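Local structure of ribulose bisphosphate carboxylase (Pyrococcus horikoshii, 2D69) at residues P136-G139 and E145-G148; Q141-F146 and P342-A347; R212-A215 and E219-E222; M240-G245 and E269-A274; Y263-T268 and R303-D308. The protein probably catalyses the magnesium-dependent carboxylation of ribulose 1,5-bisphosphate to two molecules of 3-phosphoglycerate, as a form III Rubisco serving archaeal AMP degradation. All blocks are in the same frame, centred on the assembly; numbering follows the deposited sequence.

Contact 1 of 5, residues P136-G139 and E145-G148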
# COMPACT_ATOMS: atom_id res chain seq x y z
N PRO A 136 -3.53 -3.12 31.94
CA PRO A 136 -3.14 -1.74 31.63
C PRO A 136 -1.72 -1.60 31.13
O PRO A 136 -0.85 -2.28 31.65
CB PRO A 136 -3.22 -1.05 32.98
CG PRO A 136 -4.13 -1.88 33.77
CD PRO A 136 -3.84 -3.30 33.36
N GLN A 137 -1.49 -0.69 30.19
CA GLN A 137 -0.22 -0.53 29.60
C GLN A 137 0.62 0.25 30.62
O GLN A 137 1.80 -0.04 30.81
CB GLN A 137 -0.29 0.23 28.25
CG GLN A 137 1.08 0.65 27.75
CD GLN A 137 1.09 1.40 26.41
OE1 GLN A 137 2.17 1.80 25.95
NE2 GLN A 137 -0.08 1.59 25.79
N PHE A 138 -0.01 1.19 31.28
CA PHE A 138 0.73 2.05 32.23
C PHE A 138 0.41 1.71 33.70
O PHE A 138 1.28 1.44 34.50
CB PHE A 138 0.49 3.52 31.91
CG PHE A 138 1.01 3.93 30.58
CD1 PHE A 138 2.36 4.31 30.42
CD2 PHE A 138 0.18 3.91 29.44
CE1 PHE A 138 2.86 4.68 29.18
CE2 PHE A 138 0.67 4.29 28.18
CZ PHE A 138 2.04 4.66 28.05
N GLY A 139 -0.87 1.67 34.01
CA GLY A 139 -1.33 1.60 35.37
C GLY A 139 -0.86 2.75 36.23
O GLY A 139 -0.37 3.77 35.74
N GLU A 145 4.97 7.78 36.56
CA GLU A 145 6.26 8.02 35.89
C GLU A 145 6.20 9.12 34.81
O GLU A 145 7.05 10.04 34.78
CB GLU A 145 6.80 6.74 35.30
CG GLU A 145 8.09 6.88 34.52
CD GLU A 145 8.59 5.55 33.92
OE1 GLU A 145 7.81 4.82 33.24
OE2 GLU A 145 9.79 5.27 34.08
N PHE A 146 5.21 9.07 33.93
CA PHE A 146 5.16 10.05 32.83
C PHE A 146 4.59 11.38 33.28
O PHE A 146 4.86 12.41 32.66
CB PHE A 146 4.54 9.45 31.52
CG PHE A 146 3.05 9.31 31.49
CD1 PHE A 146 2.48 8.05 31.24
CD2 PHE A 146 2.22 10.41 31.60
CE1 PHE A 146 1.09 7.88 31.14
CE2 PHE A 146 0.83 10.26 31.54
CZ PHE A 146 0.26 8.99 31.30
N MET A 147 3.86 11.38 34.39
CA MET A 147 3.33 12.64 34.94
C MET A 147 4.35 13.29 35.88
O MET A 147 4.22 14.47 36.24
CB MET A 147 2.04 12.35 35.68
CG MET A 147 0.80 12.02 34.80
SD MET A 147 0.51 13.29 33.56
CE MET A 147 0.11 14.79 34.54
N GLY A 148 5.36 12.53 36.28
CA GLY A 148 6.39 13.00 37.20
C GLY A 148 5.85 13.25 38.60
O GLY A 148 6.35 14.17 39.32

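Contact 2 of 5, residues Q141-F146 and P342-A347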
# COMPACT_ATOMS: atom_id res chain seq x y z
N GLN A 141 1.85 2.99 38.25
CA GLN A 141 3.27 3.34 38.21
C GLN A 141 3.65 3.95 36.88
O GLN A 141 4.37 4.88 36.86
CB GLN A 141 4.20 2.17 38.61
CG GLN A 141 4.05 1.78 40.16
CD GLN A 141 4.01 2.99 41.15
OE1 GLN A 141 4.90 3.86 41.14
NE2 GLN A 141 2.98 3.04 41.98
N GLY A 142 3.05 3.51 35.79
CA GLY A 142 3.35 4.12 34.49
C GLY A 142 2.92 5.57 34.39
O GLY A 142 3.66 6.41 33.89
N ILE A 143 1.70 5.86 34.87
CA ILE A 143 1.18 7.20 34.87
C ILE A 143 1.98 8.03 35.80
O ILE A 143 2.37 9.15 35.46
CB ILE A 143 -0.32 7.21 35.24
CG1 ILE A 143 -1.16 6.70 34.04
CG2 ILE A 143 -0.81 8.61 35.69
CD1 ILE A 143 -2.50 6.18 34.44
N ARG A 144 2.27 7.51 36.99
CA ARG A 144 3.07 8.33 37.92
C ARG A 144 4.39 8.71 37.30
O ARG A 144 4.88 9.83 37.52
CB ARG A 144 3.31 7.62 39.24
CG ARG A 144 2.10 7.60 40.19
CD ARG A 144 2.47 7.23 41.63
NE ARG A 144 1.33 7.34 42.51
CZ ARG A 144 0.81 8.47 42.94
NH1 ARG A 144 1.32 9.65 42.61
NH2 ARG A 144 -0.24 8.44 43.70
N GLU A 145 4.97 7.78 36.56
CA GLU A 145 6.26 8.02 35.89
C GLU A 145 6.20 9.12 34.81
O GLU A 145 7.05 10.04 34.78
CB GLU A 145 6.80 6.74 35.30
CG GLU A 145 8.09 6.88 34.52
CD GLU A 145 8.59 5.55 33.92
OE1 GLU A 145 7.81 4.82 33.24
OE2 GLU A 145 9.79 5.27 34.08
N PHE A 146 5.21 9.07 33.93
CA PHE A 146 5.16 10.05 32.83
C PHE A 146 4.59 11.38 33.28
O PHE A 146 4.86 12.41 32.66
CB PHE A 146 4.54 9.45 31.52
CG PHE A 146 3.05 9.31 31.49
CD1 PHE A 146 2.48 8.05 31.24
CD2 PHE A 146 2.22 10.41 31.60
CE1 PHE A 146 1.09 7.88 31.14
CE2 PHE A 146 0.83 10.26 31.54
CZ PHE A 146 0.26 8.99 31.30
N PRO A 342 -1.77 -2.44 38.34
CA PRO A 342 -2.88 -1.77 39.07
C PRO A 342 -3.39 -0.51 38.34
O PRO A 342 -2.67 0.15 37.61
CB PRO A 342 -2.25 -1.42 40.43
CG PRO A 342 -0.75 -1.27 40.15
CD PRO A 342 -0.47 -2.26 39.00
N VAL A 343 -4.66 -0.21 38.56
CA VAL A 343 -5.45 0.86 37.94
C VAL A 343 -5.79 1.93 38.96
O VAL A 343 -6.24 1.62 40.08
CB VAL A 343 -6.77 0.25 37.40
CG1 VAL A 343 -7.78 1.32 36.95
CG2 VAL A 343 -6.46 -0.81 36.29
N PHE A 344 -5.59 3.20 38.61
CA PHE A 344 -6.05 4.32 39.44
C PHE A 344 -7.56 4.37 39.56
O PHE A 344 -8.25 4.50 38.55
CB PHE A 344 -5.70 5.62 38.82
CG PHE A 344 -4.37 6.18 39.27
CD1 PHE A 344 -3.39 6.45 38.35
CD2 PHE A 344 -4.16 6.55 40.60
CE1 PHE A 344 -2.17 7.00 38.73
CE2 PHE A 344 -2.92 7.12 41.00
CZ PHE A 344 -1.94 7.34 40.06
N PRO A 345 -8.09 4.35 40.77
CA PRO A 345 -9.49 4.78 40.96
C PRO A 345 -9.57 6.29 40.75
O PRO A 345 -8.62 7.00 41.11
CB PRO A 345 -9.79 4.44 42.41
CG PRO A 345 -8.68 3.62 42.88
CD PRO A 345 -7.45 4.00 42.04
N VAL A 346 -10.64 6.74 40.09
CA VAL A 346 -10.90 8.13 39.82
C VAL A 346 -12.06 8.49 40.73
O VAL A 346 -13.17 7.91 40.65
CB VAL A 346 -11.33 8.40 38.36
CG1 VAL A 346 -11.69 9.91 38.18
CG2 VAL A 346 -10.28 7.90 37.30
N ALA A 347 -11.78 9.41 41.65
CA ALA A 347 -12.80 9.88 42.58
C ALA A 347 -13.40 11.21 42.11
O ALA A 347 -12.66 12.15 41.77
CB ALA A 347 -12.19 10.02 43.99

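Contact 3 of 5, residues R212-A215 and E219-E222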
# COMPACT_ATOMS: atom_id res chain seq x y z
N ARG A 212 2.82 25.05 26.60
CA ARG A 212 3.19 26.37 27.16
C ARG A 212 3.15 26.35 28.69
O ARG A 212 4.05 26.90 29.36
CB ARG A 212 2.28 27.45 26.60
CG ARG A 212 2.57 28.86 27.07
CD ARG A 212 1.42 29.82 26.81
NE ARG A 212 1.59 31.08 27.55
CZ ARG A 212 0.63 31.98 27.71
NH1 ARG A 212 -0.57 31.81 27.16
NH2 ARG A 212 0.88 33.09 28.41
N VAL A 213 2.13 25.72 29.26
CA VAL A 213 1.97 25.67 30.73
C VAL A 213 3.07 24.85 31.39
O VAL A 213 3.61 25.26 32.44
CB VAL A 213 0.63 25.16 31.18
CG1 VAL A 213 0.56 25.13 32.72
CG2 VAL A 213 -0.48 26.06 30.66
N GLU A 214 3.46 23.76 30.72
CA GLU A 214 4.59 22.96 31.12
C GLU A 214 5.83 23.82 31.15
O GLU A 214 6.57 23.73 32.12
CB GLU A 214 4.79 21.74 30.21
CG GLU A 214 3.78 20.65 30.49
CD GLU A 214 4.00 19.38 29.69
OE1 GLU A 214 4.77 19.40 28.74
OE2 GLU A 214 3.39 18.37 30.02
N ALA A 215 6.10 24.59 30.10
CA ALA A 215 7.30 25.43 30.09
C ALA A 215 7.30 26.46 31.22
O ALA A 215 8.33 26.71 31.83
CB ALA A 215 7.48 26.10 28.71
N GLU A 219 6.03 21.83 35.48
CA GLU A 219 5.23 20.61 35.80
C GLU A 219 4.52 20.03 34.60
O GLU A 219 4.02 20.76 33.74
CB GLU A 219 4.15 20.85 36.89
CG GLU A 219 4.66 21.40 38.24
CD GLU A 219 3.51 21.77 39.17
OE1 GLU A 219 2.94 20.91 39.81
OE2 GLU A 219 3.13 22.94 39.25
N THR A 220 4.42 18.70 34.60
CA THR A 220 3.78 17.99 33.53
C THR A 220 2.23 18.14 33.58
O THR A 220 1.61 17.97 34.61
CB THR A 220 4.22 16.54 33.57
OG1 THR A 220 5.64 16.46 33.34
CG2 THR A 220 3.60 15.72 32.40
N LYS A 221 1.65 18.43 32.43
CA LYS A 221 0.23 18.60 32.31
C LYS A 221 -0.30 17.64 31.23
O LYS A 221 0.36 17.39 30.21
CB LYS A 221 -0.12 20.05 31.97
CG LYS A 221 0.50 21.13 32.89
CD LYS A 221 0.00 20.96 34.29
CE LYS A 221 0.47 22.08 35.20
NZ LYS A 221 -0.10 21.86 36.58
N GLU A 222 -1.50 17.14 31.47
CA GLU A 222 -2.12 16.21 30.54
C GLU A 222 -3.60 16.48 30.38
O GLU A 222 -4.17 17.36 31.03
CB GLU A 222 -1.84 14.76 30.94
CG GLU A 222 -0.77 14.16 30.07
CD GLU A 222 -1.16 14.02 28.59
OE1 GLU A 222 -2.36 13.98 28.24
OE2 GLU A 222 -0.23 13.91 27.77

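Contact 4 of 5, residues M240-G245 and E269-A274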
# COMPACT_ATOMS: atom_id res chain seq x y z
N MET A 240 -4.56 11.17 16.32
CA MET A 240 -4.34 12.64 16.38
C MET A 240 -3.79 13.11 17.73
O MET A 240 -2.88 13.95 17.78
CB MET A 240 -5.59 13.43 16.05
CG MET A 240 -6.12 13.27 14.63
SD MET A 240 -7.86 13.90 14.74
CE MET A 240 -8.61 13.26 13.18
N VAL A 241 -4.27 12.50 18.81
CA VAL A 241 -3.80 12.85 20.14
C VAL A 241 -2.31 12.49 20.25
O VAL A 241 -1.48 13.36 20.57
CB VAL A 241 -4.72 12.15 21.24
CG1 VAL A 241 -4.08 12.34 22.67
CG2 VAL A 241 -6.10 12.75 21.22
N ALA A 242 -1.94 11.26 19.90
CA ALA A 242 -0.54 10.75 20.00
C ALA A 242 0.38 11.62 19.15
O ALA A 242 1.49 12.00 19.54
CB ALA A 242 -0.46 9.32 19.56
N ASN A 243 -0.12 11.96 17.97
CA ASN A 243 0.61 12.80 17.05
C ASN A 243 0.92 14.16 17.57
O ASN A 243 1.95 14.73 17.26
CB ASN A 243 -0.19 12.99 15.77
CG ASN A 243 0.58 12.59 14.65
OD1 ASN A 243 0.54 11.37 14.28
ND2 ASN A 243 1.44 13.53 14.13
N GLU A 244 0.03 14.68 18.39
CA GLU A 244 0.23 15.97 19.00
C GLU A 244 1.07 15.93 20.28
O GLU A 244 1.39 16.97 20.83
CB GLU A 244 -1.13 16.66 19.21
CG GLU A 244 -1.13 18.17 19.01
CD GLU A 244 -0.82 18.63 17.59
OE1 GLU A 244 -1.13 17.93 16.63
OE2 GLU A 244 -0.26 19.72 17.44
N GLY A 245 1.46 14.74 20.73
CA GLY A 245 2.24 14.62 21.96
C GLY A 245 1.45 14.14 23.16
O GLY A 245 1.99 14.08 24.24
N GLU A 269 -1.91 0.54 22.62
CA GLU A 269 -0.63 -0.19 22.75
C GLU A 269 0.33 0.29 21.70
O GLU A 269 1.53 0.37 21.94
CB GLU A 269 -0.84 -1.72 22.59
CG GLU A 269 0.43 -2.58 22.74
CD GLU A 269 1.00 -2.54 24.16
OE1 GLU A 269 0.30 -2.13 25.10
OE2 GLU A 269 2.16 -2.92 24.34
N ASP A 270 -0.16 0.57 20.51
CA ASP A 270 0.74 1.03 19.46
C ASP A 270 1.15 2.49 19.59
O ASP A 270 2.18 2.88 19.09
CB ASP A 270 0.13 0.79 18.07
CG ASP A 270 0.16 -0.66 17.67
OD1 ASP A 270 0.97 -1.44 18.25
OD2 ASP A 270 -0.62 -1.08 16.78
N LEU A 271 0.32 3.31 20.22
CA LEU A 271 0.53 4.75 20.24
C LEU A 271 1.06 5.30 21.56
O LEU A 271 1.27 6.48 21.67
CB LEU A 271 -0.77 5.45 19.88
CG LEU A 271 -1.41 5.15 18.53
CD1 LEU A 271 -2.73 5.80 18.44
CD2 LEU A 271 -0.53 5.66 17.39
N GLY A 272 1.28 4.46 22.56
CA GLY A 272 1.70 4.94 23.87
C GLY A 272 0.71 5.77 24.68
O GLY A 272 1.08 6.73 25.35
N LEU A 273 -0.58 5.43 24.59
CA LEU A 273 -1.62 6.19 25.24
C LEU A 273 -2.19 5.43 26.46
O LEU A 273 -2.57 4.26 26.31
CB LEU A 273 -2.74 6.41 24.21
CG LEU A 273 -2.39 7.25 22.97
CD1 LEU A 273 -3.52 7.20 21.96
CD2 LEU A 273 -2.13 8.70 23.37
N ALA A 274 -2.28 6.11 27.61
CA ALA A 274 -3.08 5.62 28.75
C ALA A 274 -4.56 5.86 28.48
O ALA A 274 -4.90 6.84 27.82
CB ALA A 274 -2.68 6.29 29.98

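Contact 5 of 5, residues Y263-T268 and R303-D308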
# COMPACT_ATOMS: atom_id res chain seq x y z
N TYR A 263 -10.55 -3.50 21.05
CA TYR A 263 -9.73 -3.07 19.93
C TYR A 263 -8.94 -1.81 20.23
O TYR A 263 -7.74 -1.68 19.85
CB TYR A 263 -10.61 -2.92 18.68
CG TYR A 263 -9.84 -2.32 17.53
CD1 TYR A 263 -8.80 -3.05 16.92
CD2 TYR A 263 -10.08 -1.05 17.09
CE1 TYR A 263 -8.07 -2.53 15.87
CE2 TYR A 263 -9.34 -0.51 16.04
CZ TYR A 263 -8.33 -1.26 15.44
OH TYR A 263 -7.61 -0.75 14.40
N MET A 264 -9.58 -0.86 20.93
CA MET A 264 -8.88 0.39 21.28
C MET A 264 -7.69 0.15 22.16
O MET A 264 -6.72 0.84 22.04
CB MET A 264 -9.86 1.44 21.91
CG MET A 264 -10.82 2.07 20.88
SD MET A 264 -9.91 2.89 19.54
CE MET A 264 -8.80 4.02 20.36
N ARG A 265 -7.73 -0.91 22.96
CA ARG A 265 -6.59 -1.29 23.75
C ARG A 265 -5.39 -1.69 22.87
O ARG A 265 -4.27 -1.42 23.24
CB ARG A 265 -6.96 -2.44 24.71
CG ARG A 265 -5.78 -3.00 25.54
CD ARG A 265 -5.24 -2.03 26.58
NE ARG A 265 -4.08 -2.58 27.30
CZ ARG A 265 -2.82 -2.52 26.88
NH1 ARG A 265 -2.48 -1.90 25.74
NH2 ARG A 265 -1.85 -3.06 27.61
N GLU A 266 -5.63 -2.32 21.70
CA GLU A 266 -4.56 -2.59 20.73
C GLU A 266 -4.08 -1.34 20.08
O GLU A 266 -2.87 -1.13 19.92
CB GLU A 266 -4.96 -3.61 19.63
CG GLU A 266 -5.45 -4.92 20.18
CD GLU A 266 -4.41 -5.50 21.12
OE1 GLU A 266 -4.78 -5.84 22.26
OE2 GLU A 266 -3.21 -5.55 20.75
N VAL A 267 -5.01 -0.47 19.73
CA VAL A 267 -4.61 0.87 19.20
C VAL A 267 -3.69 1.65 20.13
O VAL A 267 -2.64 2.15 19.72
CB VAL A 267 -5.84 1.71 18.87
CG1 VAL A 267 -5.44 3.08 18.40
CG2 VAL A 267 -6.64 1.05 17.75
N THR A 268 -4.10 1.76 21.39
CA THR A 268 -3.33 2.49 22.37
C THR A 268 -1.99 1.86 22.73
O THR A 268 -1.04 2.58 23.09
CB THR A 268 -4.15 2.82 23.67
OG1 THR A 268 -4.62 1.63 24.35
CG2 THR A 268 -5.38 3.66 23.35
N ARG A 303 -10.18 -3.57 33.86
CA ARG A 303 -8.77 -3.70 34.25
C ARG A 303 -8.05 -4.79 33.42
O ARG A 303 -6.90 -4.63 33.03
CB ARG A 303 -8.68 -4.00 35.74
CG ARG A 303 -7.25 -4.21 36.21
CD ARG A 303 -7.06 -4.21 37.70
NE ARG A 303 -5.67 -4.43 38.00
CZ ARG A 303 -5.18 -4.95 39.11
NH1 ARG A 303 -6.00 -5.32 40.10
NH2 ARG A 303 -3.86 -5.10 39.25
N MET A 304 -8.76 -5.89 33.16
CA MET A 304 -8.16 -7.02 32.49
C MET A 304 -7.83 -6.65 31.04
O MET A 304 -6.66 -6.83 30.60
CB MET A 304 -9.14 -8.22 32.63
CG MET A 304 -8.74 -9.55 31.99
SD MET A 304 -10.04 -10.93 32.25
CE MET A 304 -10.90 -10.20 33.36
N ILE A 305 -8.79 -6.06 30.34
CA ILE A 305 -8.53 -5.51 29.03
C ILE A 305 -7.42 -4.49 29.16
O ILE A 305 -6.38 -4.55 28.49
CB ILE A 305 -9.82 -4.88 28.41
CG1 ILE A 305 -10.82 -5.98 28.10
CG2 ILE A 305 -9.46 -4.17 27.10
CD1 ILE A 305 -12.25 -5.51 27.94
N GLY A 306 -7.61 -3.56 30.08
CA GLY A 306 -6.54 -2.63 30.37
C GLY A 306 -6.81 -1.16 30.35
O GLY A 306 -6.03 -0.44 29.73
N VAL A 307 -7.83 -0.67 31.06
CA VAL A 307 -7.97 0.77 31.30
C VAL A 307 -6.97 1.12 32.35
O VAL A 307 -6.65 0.27 33.17
CB VAL A 307 -9.44 1.17 31.72
CG1 VAL A 307 -10.42 0.73 30.68
CG2 VAL A 307 -9.76 0.70 33.06
N ASP A 308 -6.39 2.31 32.31
CA ASP A 308 -5.36 2.71 33.28
C ASP A 308 -5.91 3.42 34.52
O ASP A 308 -5.22 3.51 35.59
CB ASP A 308 -4.35 3.59 32.60
CG ASP A 308 -3.65 2.88 31.50
OD1 ASP A 308 -2.63 2.23 31.81
OD2 ASP A 308 -4.04 2.94 30.31

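Contact 1 of 5, residues P136-G139 and E145-G148
Phe138, in segment 136-139, which leads into helix 139-147, and Phe146, near the end of that helix, meet although their backbones stay well apart: the closest CA atoms of the two segments, those of Phe138 and Glu145, are 8.9 Å from each other. The helix ends in a Schellman motif. Gly148, with positive phi, is its C-prime residue, and its N makes a weak bond back to Glu145 O. This short helix precedes strand 154-157, the first strand of the α/β barrel.

The contact itself is a T-shaped (edge-to-face) ring pair. The edge of Phe146 points at the face of Phe138, with the planes at 88° and the centroids of the Phe138 and Phe146 rings 5.3 Å apart. Two atoms of that edge do the touching: CD1 of Phe146 comes to 3.8 Å from CD1 of Phe138, while CE1 stands over the same face toward its rim. Phe146 reaches this place by a crowded torsion, its CG between the backbone N and the carbonyl carbon (chi1 77°). A second edge-to-face partner, Tyr248, flanks Phe146. Beside the ring pair, Asp308 accepts hydrogen bonds from the N atoms of Phe138 and Gly139, tying the loop to the barrel, and Glu145 makes a salt bridge to Arg208 of a neighbouring subunit. An alanine at Phe138 removes the face that the edge of Phe146 meets, and the Phe146 ring would probably be less firmly fixed, with Tyr248 still beside it. On the opposite face of Phe138, Gln137 CG sits 3.6 Å above the ring plane.

Contact 2 of 5, residues Q141-F146 and P342-A347
Phe344 pushes its ring between Ile143 and Arg144 of helix 139-147, and this buried wedge is where the two segments are tightly packed. On one flank Ile143 CG2 comes to 3.7 Å from Phe344 CE1, meeting the ring obliquely, and Ile143 CD1 adds a touch at Phe344 CD1. On the other flank the ring's CZ corner lies against one face of the Arg144 guanidinium, toward its rim, while Arg144 NH2 approaches the ring edge, 4.0 Å from Phe344 CE2. The two planes are 67° apart, far from a flat stack. The arginine chain, extended from CG to NE, carries its charged end past the ring to Asp366, with which NH2 forms a salt bridge; NH1 is bound by the carbonyls of Val149 and Arg152.

Phe344 opens the inner strand 344-348, so the helix crosses the N-terminal mouth of the α/β barrel, the end of the strands away from the substrate-binding loops. The strand is held in the sheet by backbone bonds from Phe344 to Asp308 and Ile310. Toward solvent the fit slackens: exposed Gln141 keeps its CG 5.7 Å from Pro342 CG, and Pro342 meets the helix instead at Val140.

Contact 3 of 5, residues R212-A215 and E219-E222
Glu214 supplies the one hydrogen bond between the helix segment 212-215 and the segment 219-222, which leads into strand 222-224: Lys221 N donates to Glu214 OE2 at 3.0 Å, nearly straight at 168°, using the carboxylate's anti lone pair. With CG anti to the carbonyl carbon (chi1 -75°) and the chain extended beyond it, the carboxylate spans the gap to the loop backbone. In a lesser polar contact Glu219 O accepts a CA-H from Glu214, 3.5 Å from its CA, and lies 3.3 Å from Glu214 CG.

The apolar part is Val213 CG1, 3.9 Å from Lys221 CE, the two side chains crossing at about a right angle. Replacing Glu214 with an alanine would probably leave Lys221 N without this acceptor and the loop backbone less firmly held to the helix.

Charges are settled mostly outside the pair: Lys221 NZ binds the carbonyls of Trp178 and Ile182, Glu219 pairs with Arg390, and Arg210 forms a salt bridge with Glu222 and only a long, weak ion pair with Glu214. Through this turn helix 199-217 passes into strand 222-224, completing the β-α-β crossover from strand 184-186, the repeating connection of a TIM barrel.

Contact 4 of 5, residues M240-G245 and E269-A274
Ala242, on helix 231-244, meets Leu271 at the end of helix 258-271, where the two backbones come within 6.1 Å between the CA atoms of Ala242 and Leu271. An approach this close suits the small residue. The methyl of Ala242 is the bump, and the hollow that receives it is formed by Leu271 on one side and Leu273 on the other. Ala242 CB lies 3.9 Å from Leu271 CB and 4.2 Å from Leu273 CD2, with Leu271 O at the margin of the same hollow.

The next bump on the helix is Val241. Its CG1, set anti to the backbone N (chi1 171°), reaches to 4.2 Å from Leu273 CD2, so one leucine methyl fills the notch between Val241 and Ala242. Leu273 goes further in, against Ala238 of the same helix and Val249 of the adjoining strand; Leu271 instead leans on Glu239. Between the two leucines the chain turns at Gly272, whose positive phi ends helix 258-271 and redirects the backbone into the barrel wall. Gly245, with positive phi, forms a Schellman motif at the end of helix 231-244, its N bonded to Ala242 O.

Val241 is further wedged against Phe199 and Tyr207 of helix 199-217, the preceding helix of the ring. The contact is plain packing between two successive outer helices of the TIM barrel, made where each gives way to its following inner strand, 248-252 and 274-278.

Contact 5 of 5, residues Y263-T268 and R303-D308
CG of Arg265 stands anti to the backbone N (chi1 176°), and the chain then bends at chi2 (68°), which lays it along the end of helix 295-305. Ile305 slides past it in the opposite direction: Ile305 CG2 lies 3.9 Å from Arg265 CB, packing methyl against methylene. Farther out, Arg265 NE gives Ile305 O a weak hydrogen bond, 3.3 Å long and bent to 120°, while Arg265 CD comes to 3.6 Å from Gly306 O. The chain is thus bedded on two successive backbone carbonyls, with Ile305 O near the guanidinium plane.

Gly306, with positive phi, is the C-prime residue of the Schellman motif that closes the helix, and a CB there would probably run into Arg265 NE and into the preceding carbonyl O. Both helices belong to the outer ring of the TIM barrel: helix 258-271 leads to strand 274-278, helix 295-305 to strand 309-311.

The firmer polar grip on Arg265 is elsewhere: NH2 binds Gly135 O, and NH1 forms a salt bridge with Glu269 one turn on. A buried cation beside a helix C-terminus would probably be favoured by the carbonyl dipoles gathered there, but the bent NE bond suggests that packing, Gly135 O and Glu269 fix the guanidinium more than Ile305 O does.

How the contacts relate
All five contacts lie in or at the edge of the α/β barrel. Contact 1 comes first and closes before contact 3 opens; contacts 3, 4 and 5 lie within the chain between the two segments of contact 2. Contacts 1 and 2 share helix 139-147, their centres about 6 Å apart, and Pro136 packs on Val343 between them. Contacts 4 and 5 have centres about 13 Å apart, share helix 258-271 and alternate along the chain. Asp308 of contact 5 is hydrogen-bonded to both contact 1 and contact 2. Phe138 also packs on Gly272 and Ala274 of contact 4, and Thr220 of contact 3 on Met147. Helix 139-147 thus lies across the N-terminal end of the barrel, against strand starts and the loops leading into them.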